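Local coordinates for protein angel homolog 2 (Homo sapiens, PDB 6RW0) that removes 2',3'-cyclic phosphates as a phosphatase of the CCR4 deadenylase family and probably binds the 3' untranslated regions of mRNA, at residues Gly172-Leu177 / Ser218-Gln223. Numbering follows the deposited sequence.
With K (potassium ion), chain C.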
loop_
_atom_site.group_PDB
_atom_site.type_symbol
_atom_site.label_atom_id
_atom_site.label_comp_id
_atom_site.label_asym_id
_atom_site.label_seq_id
_atom_site.Cartn_x
_atom_site.Cartn_y
_atom_site.Cartn_z
ATOM N N GLY A 172 4.573 -3.846 7.933
ATOM C CA GLY A 172 3.592 -4.426 7.041
ATOM C C GLY A 172 2.747 -5.432 7.796
ATOM O O GLY A 172 3.018 -5.755 8.957
ATOM N N LEU A 173 1.727 -5.943 7.114
ATOM C CA LEU A 173 0.817 -6.908 7.719
ATOM C C LEU A 173 0.282 -7.799 6.612
ATOM O O LEU A 173 -0.068 -7.302 5.537
ATOM C CB LEU A 173 -0.332 -6.213 8.451
ATOM C CG LEU A 173 -1.292 -7.122 9.214
ATOM C CD1 LEU A 173 -0.627 -7.901 10.312
ATOM C CD2 LEU A 173 -2.419 -6.246 9.783
ATOM N N VAL A 174 0.258 -9.105 6.861
ATOM C CA VAL A 174 -0.205 -10.090 5.885
ATOM C C VAL A 174 -1.225 -10.977 6.577
ATOM O O VAL A 174 -0.926 -11.579 7.616
ATOM C CB VAL A 174 0.952 -10.933 5.322
ATOM C CG1 VAL A 174 0.433 -11.914 4.288
ATOM C CG2 VAL A 174 2.037 -10.023 4.731
ATOM N N LEU A 175 -2.432 -11.052 6.026
ATOM C CA LEU A 175 -3.440 -11.968 6.532
ATOM C C LEU A 175 -3.647 -13.082 5.520
ATOM O O LEU A 175 -3.541 -12.871 4.309
ATOM C CB LEU A 175 -4.793 -11.284 6.770
ATOM C CG LEU A 175 -4.863 -10.076 7.702
ATOM C CD1 LEU A 175 -6.323 -9.747 8.045
ATOM C CD2 LEU A 175 -4.052 -10.234 8.965
ATOM N N LEU A 176 -3.960 -14.267 6.017
ATOM C CA LEU A 176 -4.423 -15.355 5.172
ATOM C C LEU A 176 -5.889 -15.579 5.514
ATOM O O LEU A 176 -6.221 -15.812 6.681
ATOM C CB LEU A 176 -3.595 -16.613 5.392
ATOM C CG LEU A 176 -3.868 -17.679 4.332
ATOM C CD1 LEU A 176 -3.409 -17.287 2.927
ATOM C CD2 LEU A 176 -3.201 -18.982 4.750
ATOM N N LEU A 177 -6.743 -15.435 4.510
ATOM C CA LEU A 177 -8.210 -15.464 4.677
ATOM C C LEU A 177 -8.825 -16.634 3.915
ATOM O O LEU A 177 -8.365 -16.920 2.858
ATOM C CB LEU A 177 -8.814 -14.164 4.143
ATOM C CG LEU A 177 -8.309 -12.867 4.756
ATOM C CD1 LEU A 177 -9.008 -11.691 4.112
ATOM C CD2 LEU A 177 -8.522 -12.836 6.253
ATOM N N SER A 218 5.617 -14.690 0.438
ATOM C CA SER A 218 6.025 -15.967 -0.132
ATOM C C SER A 218 5.835 -17.110 0.852
ATOM O O SER A 218 5.517 -18.234 0.444
ATOM C CB SER A 218 7.481 -15.903 -0.563
ATOM O OG SER A 218 7.924 -17.191 -0.922
ATOM N N SER A 219 6.017 -16.856 2.141
ATOM C CA SER A 219 5.820 -17.914 3.118
ATOM C C SER A 219 4.341 -18.145 3.405
ATOM O O SER A 219 3.897 -19.300 3.507
ATOM C CB SER A 219 6.573 -17.568 4.394
ATOM O OG SER A 219 6.530 -18.668 5.272
ATOM N N VAL A 220 3.568 -17.070 3.548
ATOM C CA VAL A 220 2.168 -17.205 3.940
ATOM C C VAL A 220 1.320 -17.753 2.800
ATOM O O VAL A 220 0.415 -18.564 3.028
ATOM C CB VAL A 220 1.652 -15.845 4.440
ATOM C CG1 VAL A 220 0.152 -15.897 4.690
ATOM C CG2 VAL A 220 2.398 -15.415 5.685
ATOM N N ALA A 221 1.571 -17.301 1.561
ATOM C CA ALA A 221 0.752 -17.685 0.410
ATOM C C ALA A 221 1.136 -19.037 -0.182
ATOM O O ALA A 221 0.424 -19.547 -1.055
ATOM C CB ALA A 221 0.834 -16.622 -0.691
ATOM N N HIS A 222 2.227 -19.634 0.267
ATOM C CA HIS A 222 2.625 -20.941 -0.234
ATOM C C HIS A 222 1.574 -21.998 0.082
ATOM O O HIS A 222 1.068 -22.084 1.205
ATOM C CB HIS A 222 3.965 -21.295 0.413
ATOM C CG HIS A 222 4.460 -22.673 0.104
ATOM N ND1 HIS A 222 4.434 -23.689 1.030
ATOM C CD2 HIS A 222 5.029 -23.187 -1.010
ATOM C CE1 HIS A 222 4.944 -24.785 0.491
ATOM N NE2 HIS A 222 5.317 -24.504 -0.744
ATOM N N GLN A 223 1.270 -22.818 -0.923
ATOM C CA GLN A 223 0.283 -23.881 -0.838
ATOM C C GLN A 223 0.956 -25.245 -0.906
ATOM O O GLN A 223 2.091 -25.383 -1.366
ATOM C CB GLN A 223 -0.710 -23.795 -1.999
ATOM C CG GLN A 223 -1.576 -22.548 -1.981
ATOM C CD GLN A 223 -2.490 -22.467 -3.186
ATOM O OE1 GLN A 223 -2.074 -22.691 -4.324
ATOM N NE2 GLN A 223 -3.747 -22.162 -2.938
HETATM K K K C . 5.490 -21.288 4.346
HETATM O O HOH W 1 3.885 -23.395 3.776
#
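Val220, on helix 203-220, packs on Val174 and Leu176 of strand 171-179, joining a helix to the outer face of one of the two β-sheets in the α/β sandwich of the endonuclease/exonuclease/phosphatase fold. The contact is small, burying 159 Å² over both sides, and apolar, with no hydrogen bond between the segments.

Val174 and Leu176, two positions apart on the strand, both direct their side chains at the helix, whereas the intervening Leu175 points the other way, onto Ile141 and Phe143 of the second sheet. One methyl group does most of the touching: Val220 CG1 lies 4.0 Å from Val174 CG1 and 3.9 Å from Leu176 CB. The two valines pass alongside each other in opposite directions. At Leu176 the side chain extends with CG opposite the backbone N (chi1 -169°), which carries the isopropyl end past the methyl group to the helix backbone, where CD1 and CD2 each lie 4.0 Å from Val220 O. Cys190 and Ala192 of the adjoining strand 189-195 extend the apolar surface beside Val174, and Asn154 of strand 148-157 also touches Val220.

Polar interactions lie on the side of the 218-223 segment turned from the sheet. A potassium ion is coordinated there by Ser219 through its carbonyl O at 2.7 Å and, more distantly, its OG at 3.0 Å. A water 2.7 Å from the potassium links it to His222, meeting the imidazole edge in the ring plane at ND1, 2.8 Å from the water oxygen.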